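Local coordinates for protein putative NADPH:quinone oxidoreductase (Ralstonia eutropha, PDB 3IUP) that probably catalyses the NADPH-dependent reduction of quinones, as an oxidoreductase of the medium-chain alcohol dehydrogenase type, and binds NADPH, at residues T166-G171 / D195-V200; Q112-K117 / C138-E143; S59-S64 / L352-I357. All blocks are in the same frame, centred on the assembly; numbering follows the deposited sequence.

Contact 1: T166-G171 / D195-V200; sequences TMRLEG and DGIKLV. With ACT (acetate ion), chain I; ACT (acetate ion), chain H.
Met167, modelled as selenomethionine, and Ile197 run past each other in opposite directions at the margin of a Rossmann-type domain, where the last turn of helix 155-169 meets the loop between helix 183-195 and strand 199-203. Met167 leaves the helix with chi1 at 180°, which swings CG away from its own N, and the bend at chi3 lays its end alongside the isoleucine: Met167 SE lies 3.9 Å from Ile197 CG2. A long, flexible selenoether chain and a beta-branched one suit this seam, which Leu175 of the neighbouring strand helps to fill. Beyond it Arg168, extended from CG to NE, brings its guanidinium close to the other branch of Ile197, whose CD1 stands oblique to the group, 3.8 Å from Arg168 NH2. The extended methylenes carry the charged end out to polar partners. Two acetate ions, probably from the crystallisation liquor, sit at the guanidinium edge. One receives bonds from both NH1 and NH2, and its O lies 2.6 Å from Asp195 OD2, so close that one of the two acid groups probably holds a proton. Asp195 OD2 also forms a salt bridge with Arg329. The second acetate takes a weak, bent bond: Arg168 NH1 to its OXT, 2.6 Å at 127°.

Contact 2: Q112-K117 / C138-E143; sequences QALMGK and CLVLPE
No flat group enters the contact of Leu114 with Val140 and Cys138, so no face or edge is stacked; the branched aliphatic side chains of Leu114 and Val140 and the short thiol side chain of Cys138 do the work. Leu114 divides its fork between two residues of strand 138-140. Leu114 CD1 lies 3.8 Å from Cys138 CB and near SG as well, whereas Leu114 CD2 meets Val140 CG2 at 3.4 Å, tighter than ordinary van der Waals contact. Cys138 and Val140 are two apart on the strand, so their side chains leave it on the same side, suiting a leucine fork. The other branch of Val140, CG1, anti to the backbone N (chi1 179°), is crossed at an angle by the aliphatic part of Lys117, whose CD comes within 4.0 Å before the bent chain carries its amine away. Two successive beta turns deliver Leu114 and Lys117: a type I turn from Gln112 to Met115, then a type II turn to Lys117 with Gly116 third, where positive phi suits a residue lacking CB. Val35 backs both Leu114 and Cys138. The contact thus packs a turn loop, just ahead of strand 118-121, against that strand's antiparallel neighbour 138-140 in the GroES-like domain.

Contact 3: S59-S64 / L352-I357; sequences STAKAS and LDLDMI
Leu354 lays its forked end over the face of strand 61-65 formed by Ala61 and Ala63. Its two methyl groups divide the strand between them: Leu354 CD2 meets Ala61 CB at 3.9 Å, and Leu354 CD1 meets Ala63 CB at 3.6 Å. Leu354 CD1 also lies against the backbone linking the alanines, 3.6 Å from Ala63 N and 4.0 Å from Lys62 C, so the leucine settles on the strand itself as well as on its methyl groups. Alanine suits both strand positions because a single methyl lets the longer leucine approach the main chain. In the alternation of an extended strand, Lys62 between them points the other way, as befits a charged side chain at the surface.

Leucine supplies the reach from the helix side. Its fork stretches from the first turn of helix 354-360 across to the strand, chi1 of -65° setting CG opposite the carbonyl carbon, and Val72 of strand 70-75 adds a further apolar neighbour. That turn is held by Asp353 at the N-cap: Asp353 OD1 accepts a 2.7 Å bond from Asp355 N, which approaches nearly along the C-O axis of the oxygen but with its N-H bent to 136°. A short carboxylate is well fitted to receive an amide that the start of a helix leaves without a main-chain partner.

Strand 61-65 is an outermost strand, within this chain, of a five-stranded antiparallel sheet. A helix from the C-terminal end of the chain here docks on it, consistent with the medium-chain dehydrogenase fold, in which the chain returns to the catalytic domain after completing the coenzyme-binding one.

Overall arrangement
Contact 1 belongs to the parallel-sheet Rossmann-type domain, whereas contacts 2 and 3 lie at separate places on the probable catalytic part, their centres 36 Å apart. None touches another; contacts 1 and 2 come nearest, about 17 Å between nearest atoms, and contacts 1 and 3 fall on opposite sides of the chain's centre. Contact 1 is partly buried and grades from an apolar seam into a charged outer edge, while the other two are surface contacts made by aliphatic side chains. No protein hydrogen bond crosses any of them. Contacts 1 and 2 each join segments 20-odd residues apart; contact 3 joins segments 288 residues apart, with both other contacts lying between.

Contact 1: T166-G171 / D195-V200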
loop_
_atom_site.group_PDB
_atom_site.type_symbol
_atom_site.label_atom_id
_atom_site.label_comp_id
_atom_site.label_asym_id
_atom_site.label_seq_id
_atom_site.Cartn_x
_atom_site.Cartn_y
_atom_site.Cartn_z
ATOM N N THR A 166 -10.905 6.880 -10.450
ATOM C CA THR A 166 -10.310 5.827 -9.689
ATOM C C THR A 166 -11.231 5.270 -8.616
ATOM O O THR A 166 -11.317 4.085 -8.491
ATOM C CB THR A 166 -8.988 6.290 -9.006
ATOM O OG1 THR A 166 -8.049 6.744 -10.001
ATOM C CG2 THR A 166 -8.330 5.169 -8.256
HETATM N N MSE A 167 -11.888 6.139 -7.851
HETATM C CA MSE A 167 -12.899 5.728 -6.891
HETATM C C MSE A 167 -13.906 4.739 -7.514
HETATM O O MSE A 167 -14.156 3.621 -6.994
HETATM C CB MSE A 167 -13.638 6.976 -6.420
HETATM C CG MSE A 167 -14.727 6.754 -5.422
HETATM SE SE MSE A 167 -15.833 8.366 -5.197
HETATM C CE MSE A 167 -16.930 8.120 -6.753
ATOM N N ARG A 168 -14.480 5.163 -8.628
ATOM C CA ARG A 168 -15.432 4.328 -9.356
ATOM C C ARG A 168 -14.837 3.047 -9.913
ATOM O O ARG A 168 -15.433 1.991 -9.777
ATOM C CB ARG A 168 -16.052 5.128 -10.472
ATOM C CG ARG A 168 -17.036 6.172 -9.970
ATOM C CD ARG A 168 -17.385 7.153 -11.007
ATOM N NE ARG A 168 -18.472 8.001 -10.524
ATOM C CZ ARG A 168 -18.736 9.214 -10.982
ATOM N NH1 ARG A 168 -18.030 9.740 -11.979
ATOM N NH2 ARG A 168 -19.729 9.898 -10.447
ATOM N N LEU A 169 -13.682 3.146 -10.550
ATOM C CA LEU A 169 -13.004 1.968 -11.087
ATOM C C LEU A 169 -12.681 0.928 -10.036
ATOM O O LEU A 169 -12.710 -0.270 -10.319
ATOM C CB LEU A 169 -11.729 2.336 -11.848
ATOM C CG LEU A 169 -11.979 2.999 -13.199
ATOM C CD1 LEU A 169 -10.744 3.742 -13.657
ATOM C CD2 LEU A 169 -12.443 1.940 -14.245
ATOM N N GLU A 170 -12.357 1.354 -8.839
ATOM C CA GLU A 170 -11.911 0.405 -7.811
ATOM C C GLU A 170 -13.047 0.047 -6.851
ATOM O O GLU A 170 -12.850 -0.593 -5.831
ATOM C CB GLU A 170 -10.670 0.954 -7.111
ATOM C CG GLU A 170 -9.560 1.157 -8.114
ATOM C CD GLU A 170 -8.223 1.621 -7.513
ATOM O OE1 GLU A 170 -8.120 1.754 -6.280
ATOM O OE2 GLU A 170 -7.298 1.835 -8.325
ATOM N N GLY A 171 -14.252 0.460 -7.184
ATOM C CA GLY A 171 -15.448 -0.060 -6.547
ATOM C C GLY A 171 -15.885 0.659 -5.287
ATOM O O GLY A 171 -16.613 0.100 -4.478
ATOM N N ASP A 195 -21.598 16.881 -8.929
ATOM C CA ASP A 195 -21.929 15.517 -9.312
ATOM C C ASP A 195 -22.626 14.708 -8.220
ATOM O O ASP A 195 -23.032 13.580 -8.465
ATOM C CB ASP A 195 -20.675 14.786 -9.785
ATOM C CG ASP A 195 -20.011 15.442 -10.992
ATOM O OD1 ASP A 195 -20.439 16.545 -11.431
ATOM O OD2 ASP A 195 -19.014 14.880 -11.504
ATOM N N GLY A 196 -22.786 15.245 -7.012
ATOM C CA GLY A 196 -23.456 14.490 -5.951
ATOM C C GLY A 196 -22.630 13.319 -5.401
ATOM O O GLY A 196 -23.171 12.280 -5.055
ATOM N N ILE A 197 -21.318 13.526 -5.291
ATOM C CA ILE A 197 -20.405 12.541 -4.679
ATOM C C ILE A 197 -20.098 12.964 -3.256
ATOM O O ILE A 197 -19.704 14.127 -3.009
ATOM C CB ILE A 197 -19.081 12.482 -5.499
ATOM C CG1 ILE A 197 -19.389 12.061 -6.936
ATOM C CG2 ILE A 197 -18.076 11.500 -4.856
ATOM C CD1 ILE A 197 -18.294 12.356 -7.937
ATOM N N LYS A 198 -20.211 12.021 -2.331
ATOM C CA LYS A 198 -19.872 12.276 -0.956
ATOM C C LYS A 198 -18.356 12.334 -0.789
ATOM O O LYS A 198 -17.602 11.524 -1.360
ATOM C CB LYS A 198 -20.490 11.194 -0.048
ATOM C CG LYS A 198 -22.008 11.084 -0.230
ATOM C CD LYS A 198 -22.617 10.064 0.756
ATOM N N LEU A 199 -17.923 13.316 -0.030
ATOM C CA LEU A 199 -16.512 13.666 0.008
ATOM C C LEU A 199 -16.171 14.087 1.423
ATOM O O LEU A 199 -16.904 14.879 2.044
ATOM C CB LEU A 199 -16.273 14.789 -0.970
ATOM C CG LEU A 199 -14.924 15.506 -0.833
ATOM C CD1 LEU A 199 -13.715 14.520 -1.163
ATOM C CD2 LEU A 199 -14.857 16.747 -1.705
ATOM N N VAL A 200 -15.061 13.591 1.951
ATOM C CA VAL A 200 -14.539 14.092 3.193
ATOM C C VAL A 200 -13.284 14.853 2.901
ATOM O O VAL A 200 -12.300 14.293 2.385
ATOM C CB VAL A 200 -14.273 12.985 4.213
ATOM C CG1 VAL A 200 -13.605 13.551 5.523
ATOM C CG2 VAL A 200 -15.564 12.122 4.478
HETATM C C ACT I . -20.341 12.353 -13.053
HETATM O O ACT I . -19.396 12.364 -12.214
HETATM O OXT ACT I . -21.361 11.695 -12.716
HETATM C CH3 ACT I . -20.259 13.075 -14.370
HETATM C C ACT H . -15.417 10.994 -13.605
HETATM O O ACT H . -16.353 11.690 -14.156
HETATM O OXT ACT H . -15.684 9.876 -13.036
HETATM C CH3 ACT H . -14.000 11.453 -13.663
#

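Contact 2: Q112-K117 / C138-E143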
loop_
_atom_site.group_PDB
_atom_site.type_symbol
_atom_site.label_atom_id
_atom_site.label_comp_id
_atom_site.label_asym_id
_atom_site.label_seq_id
_atom_site.Cartn_x
_atom_site.Cartn_y
_atom_site.Cartn_z
ATOM N N GLN A 112 -2.563 23.708 -39.139
ATOM C CA GLN A 112 -3.189 24.931 -39.672
ATOM C C GLN A 112 -4.459 25.297 -38.910
ATOM O O GLN A 112 -4.720 26.467 -38.687
ATOM C CB GLN A 112 -3.493 24.775 -41.158
ATOM C CG GLN A 112 -2.248 24.782 -42.019
ATOM C CD GLN A 112 -1.607 26.136 -42.080
ATOM O OE1 GLN A 112 -2.219 27.081 -42.547
ATOM N NE2 GLN A 112 -0.381 26.254 -41.576
ATOM N N ALA A 113 -5.224 24.296 -38.470
ATOM C CA ALA A 113 -6.497 24.578 -37.781
ATOM C C ALA A 113 -6.273 25.281 -36.458
ATOM O O ALA A 113 -7.191 25.864 -35.887
ATOM C CB ALA A 113 -7.332 23.293 -37.578
ATOM N N LEU A 114 -5.057 25.218 -35.939
ATOM C CA LEU A 114 -4.744 25.857 -34.677
ATOM C C LEU A 114 -4.189 27.253 -34.835
ATOM O O LEU A 114 -4.034 27.977 -33.851
ATOM C CB LEU A 114 -3.738 24.986 -33.909
ATOM C CG LEU A 114 -4.223 23.584 -33.490
ATOM C CD1 LEU A 114 -3.093 22.950 -32.699
ATOM C CD2 LEU A 114 -5.523 23.576 -32.671
HETATM N N MSE A 115 -3.852 27.661 -36.053
HETATM C CA MSE A 115 -3.246 28.973 -36.225
HETATM C C MSE A 115 -4.076 30.066 -35.545
HETATM O O MSE A 115 -5.293 30.153 -35.727
HETATM C CB MSE A 115 -3.086 29.337 -37.709
HETATM C CG MSE A 115 -2.299 30.607 -37.912
HETATM SE SE MSE A 115 -0.484 30.575 -37.245
HETATM C CE MSE A 115 0.010 32.307 -38.017
ATOM N N GLY A 116 -3.397 30.863 -34.725
ATOM C CA GLY A 116 -4.014 31.995 -34.064
ATOM C C GLY A 116 -4.870 31.673 -32.872
ATOM O O GLY A 116 -5.315 32.598 -32.191
ATOM N N LYS A 117 -5.043 30.390 -32.563
ATOM C CA LYS A 117 -5.846 29.980 -31.432
ATOM C C LYS A 117 -5.083 30.078 -30.113
ATOM O O LYS A 117 -3.863 29.978 -30.058
ATOM C CB LYS A 117 -6.349 28.564 -31.640
ATOM C CG LYS A 117 -7.186 28.397 -32.931
ATOM C CD LYS A 117 -8.599 28.111 -32.649
ATOM C CE LYS A 117 -9.372 27.813 -33.930
ATOM N NZ LYS A 117 -9.521 29.057 -34.702
ATOM N N CYS A 138 -2.166 19.882 -28.235
ATOM C CA CYS A 138 -2.768 21.152 -27.911
ATOM C C CYS A 138 -4.239 20.982 -27.602
ATOM O O CYS A 138 -4.940 20.301 -28.333
ATOM C CB CYS A 138 -2.618 22.114 -29.073
ATOM S SG CYS A 138 -0.881 22.532 -29.339
ATOM N N LEU A 139 -4.687 21.586 -26.511
ATOM C CA LEU A 139 -6.101 21.657 -26.166
ATOM C C LEU A 139 -6.577 23.056 -26.520
ATOM O O LEU A 139 -6.113 24.035 -25.931
ATOM C CB LEU A 139 -6.275 21.423 -24.665
ATOM C CG LEU A 139 -7.663 21.282 -24.059
ATOM C CD1 LEU A 139 -8.445 20.166 -24.758
ATOM C CD2 LEU A 139 -7.469 20.974 -22.573
ATOM N N VAL A 140 -7.515 23.161 -27.457
ATOM C CA VAL A 140 -8.079 24.465 -27.838
ATOM C C VAL A 140 -9.003 24.989 -26.731
ATOM O O VAL A 140 -9.919 24.278 -26.272
ATOM C CB VAL A 140 -8.838 24.404 -29.207
ATOM C CG1 VAL A 140 -9.423 25.763 -29.544
ATOM C CG2 VAL A 140 -7.896 23.956 -30.322
ATOM N N LEU A 141 -8.737 26.205 -26.268
ATOM C CA LEU A 141 -9.460 26.759 -25.142
ATOM C C LEU A 141 -10.786 27.365 -25.621
ATOM O O LEU A 141 -10.893 27.802 -26.757
ATOM C CB LEU A 141 -8.613 27.805 -24.406
ATOM C CG LEU A 141 -7.432 27.224 -23.592
ATOM C CD1 LEU A 141 -6.663 28.354 -22.950
ATOM C CD2 LEU A 141 -7.914 26.157 -22.548
ATOM N N PRO A 142 -11.792 27.408 -24.748
ATOM C CA PRO A 142 -13.069 27.975 -25.175
ATOM C C PRO A 142 -13.040 29.487 -25.396
ATOM O O PRO A 142 -12.148 30.173 -24.932
ATOM C CB PRO A 142 -14.008 27.624 -24.012
ATOM C CG PRO A 142 -13.160 27.388 -22.841
ATOM C CD PRO A 142 -11.749 27.146 -23.300
ATOM N N GLU A 143 -14.046 29.995 -26.103
ATOM C CA GLU A 143 -14.152 31.415 -26.408
ATOM C C GLU A 143 -14.139 32.205 -25.118
ATOM O O GLU A 143 -14.756 31.812 -24.124
ATOM C CB GLU A 143 -15.443 31.728 -27.196
ATOM C CG GLU A 143 -15.232 32.861 -28.197
ATOM C CD GLU A 143 -14.460 32.396 -29.430
ATOM O OE1 GLU A 143 -14.954 31.459 -30.098
ATOM O OE2 GLU A 143 -13.371 32.957 -29.743
#

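Contact 3: S59-S64 / L352-I357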
loop_
_atom_site.group_PDB
_atom_site.type_symbol
_atom_site.label_atom_id
_atom_site.label_comp_id
_atom_site.label_asym_id
_atom_site.label_seq_id
_atom_site.Cartn_x
_atom_site.Cartn_y
_atom_site.Cartn_z
ATOM N N SER A 59 17.877 26.554 1.376
ATOM C CA SER A 59 18.364 27.394 2.448
ATOM C C SER A 59 19.807 27.781 2.175
ATOM O O SER A 59 20.304 28.674 2.816
ATOM C CB SER A 59 18.213 26.691 3.813
ATOM O OG SER A 59 19.315 25.837 4.120
ATOM N N THR A 60 20.471 27.097 1.226
ATOM C CA THR A 60 21.844 27.426 0.785
ATOM C C THR A 60 21.893 28.158 -0.573
ATOM O O THR A 60 22.951 28.226 -1.177
ATOM C CB THR A 60 22.730 26.132 0.586
ATOM O OG1 THR A 60 22.418 25.479 -0.697
ATOM C CG2 THR A 60 22.545 25.141 1.785
ATOM N N ALA A 61 20.747 28.611 -1.082
ATOM C CA ALA A 61 20.681 29.212 -2.440
ATOM C C ALA A 61 21.288 30.593 -2.431
ATOM O O ALA A 61 21.282 31.252 -1.413
ATOM C CB ALA A 61 19.238 29.254 -2.955
ATOM N N LYS A 62 21.851 31.001 -3.564
ATOM C CA LYS A 62 22.574 32.251 -3.731
ATOM C C LYS A 62 22.305 32.836 -5.094
ATOM O O LYS A 62 22.228 32.101 -6.097
ATOM C CB LYS A 62 24.084 32.030 -3.621
ATOM C CG LYS A 62 24.896 32.851 -4.595
ATOM C CD LYS A 62 26.278 33.171 -4.132
ATOM C CE LYS A 62 27.024 34.006 -5.193
ATOM N NZ LYS A 62 28.012 33.232 -6.037
ATOM N N ALA A 63 22.228 34.160 -5.150
ATOM C CA ALA A 63 21.850 34.880 -6.363
ATOM C C ALA A 63 23.058 35.402 -7.029
ATOM O O ALA A 63 24.020 35.798 -6.371
ATOM C CB ALA A 63 20.904 36.027 -6.032
ATOM N N SER A 64 23.059 35.386 -8.358
ATOM C CA SER A 64 24.120 36.007 -9.136
ATOM C C SER A 64 23.565 36.280 -10.505
ATOM O O SER A 64 22.350 36.235 -10.690
ATOM C CB SER A 64 25.382 35.111 -9.179
ATOM O OG SER A 64 25.154 33.891 -9.888
ATOM N N LEU A 352 13.436 33.394 -10.750
ATOM C CA LEU A 352 14.754 33.192 -10.154
ATOM C C LEU A 352 15.105 34.269 -9.138
ATOM O O LEU A 352 16.242 34.342 -8.706
ATOM C CB LEU A 352 15.825 33.046 -11.242
ATOM C CG LEU A 352 15.574 31.851 -12.181
ATOM C CD1 LEU A 352 16.782 31.687 -13.157
ATOM C CD2 LEU A 352 15.272 30.537 -11.476
ATOM N N ASP A 353 14.150 35.083 -8.728
ATOM C CA ASP A 353 14.360 36.032 -7.624
ATOM C C ASP A 353 14.188 35.295 -6.310
ATOM O O ASP A 353 13.149 34.699 -6.070
ATOM C CB ASP A 353 13.331 37.133 -7.751
ATOM C CG ASP A 353 13.484 38.232 -6.702
ATOM O OD1 ASP A 353 13.719 37.931 -5.512
ATOM O OD2 ASP A 353 13.357 39.403 -7.114
ATOM N N LEU A 354 15.189 35.348 -5.427
ATOM C CA LEU A 354 15.131 34.562 -4.184
ATOM C C LEU A 354 13.964 35.003 -3.287
ATOM O O LEU A 354 13.394 34.201 -2.539
ATOM C CB LEU A 354 16.465 34.638 -3.449
ATOM C CG LEU A 354 17.654 33.997 -4.170
ATOM C CD1 LEU A 354 18.996 34.348 -3.487
ATOM C CD2 LEU A 354 17.414 32.492 -4.258
ATOM N N ASP A 355 13.581 36.268 -3.414
ATOM C CA ASP A 355 12.416 36.826 -2.692
ATOM C C ASP A 355 11.120 36.192 -3.158
ATOM O O ASP A 355 10.239 35.904 -2.334
ATOM C CB ASP A 355 12.325 38.361 -2.873
ATOM C CG ASP A 355 13.488 39.136 -2.204
ATOM O OD1 ASP A 355 14.102 38.667 -1.212
ATOM O OD2 ASP A 355 13.788 40.253 -2.694
HETATM N N MSE A 356 11.018 35.915 -4.468
HETATM C CA MSE A 356 9.832 35.288 -5.010
HETATM C C MSE A 356 9.844 33.816 -4.641
HETATM O O MSE A 356 8.817 33.262 -4.247
HETATM C CB MSE A 356 9.751 35.473 -6.544
HETATM C CG MSE A 356 9.832 36.912 -7.037
HETATM SE SE MSE A 356 8.093 37.633 -6.799
HETATM C CE MSE A 356 8.277 39.205 -7.952
ATOM N N ILE A 357 11.014 33.181 -4.764
ATOM C CA ILE A 357 11.204 31.771 -4.398
ATOM C C ILE A 357 10.726 31.503 -2.964
ATOM O O ILE A 357 9.985 30.540 -2.689
ATOM C CB ILE A 357 12.697 31.344 -4.590
ATOM C CG1 ILE A 357 13.045 31.343 -6.111
ATOM C CG2 ILE A 357 12.946 29.960 -3.987
ATOM C CD1 ILE A 357 14.448 30.955 -6.446
#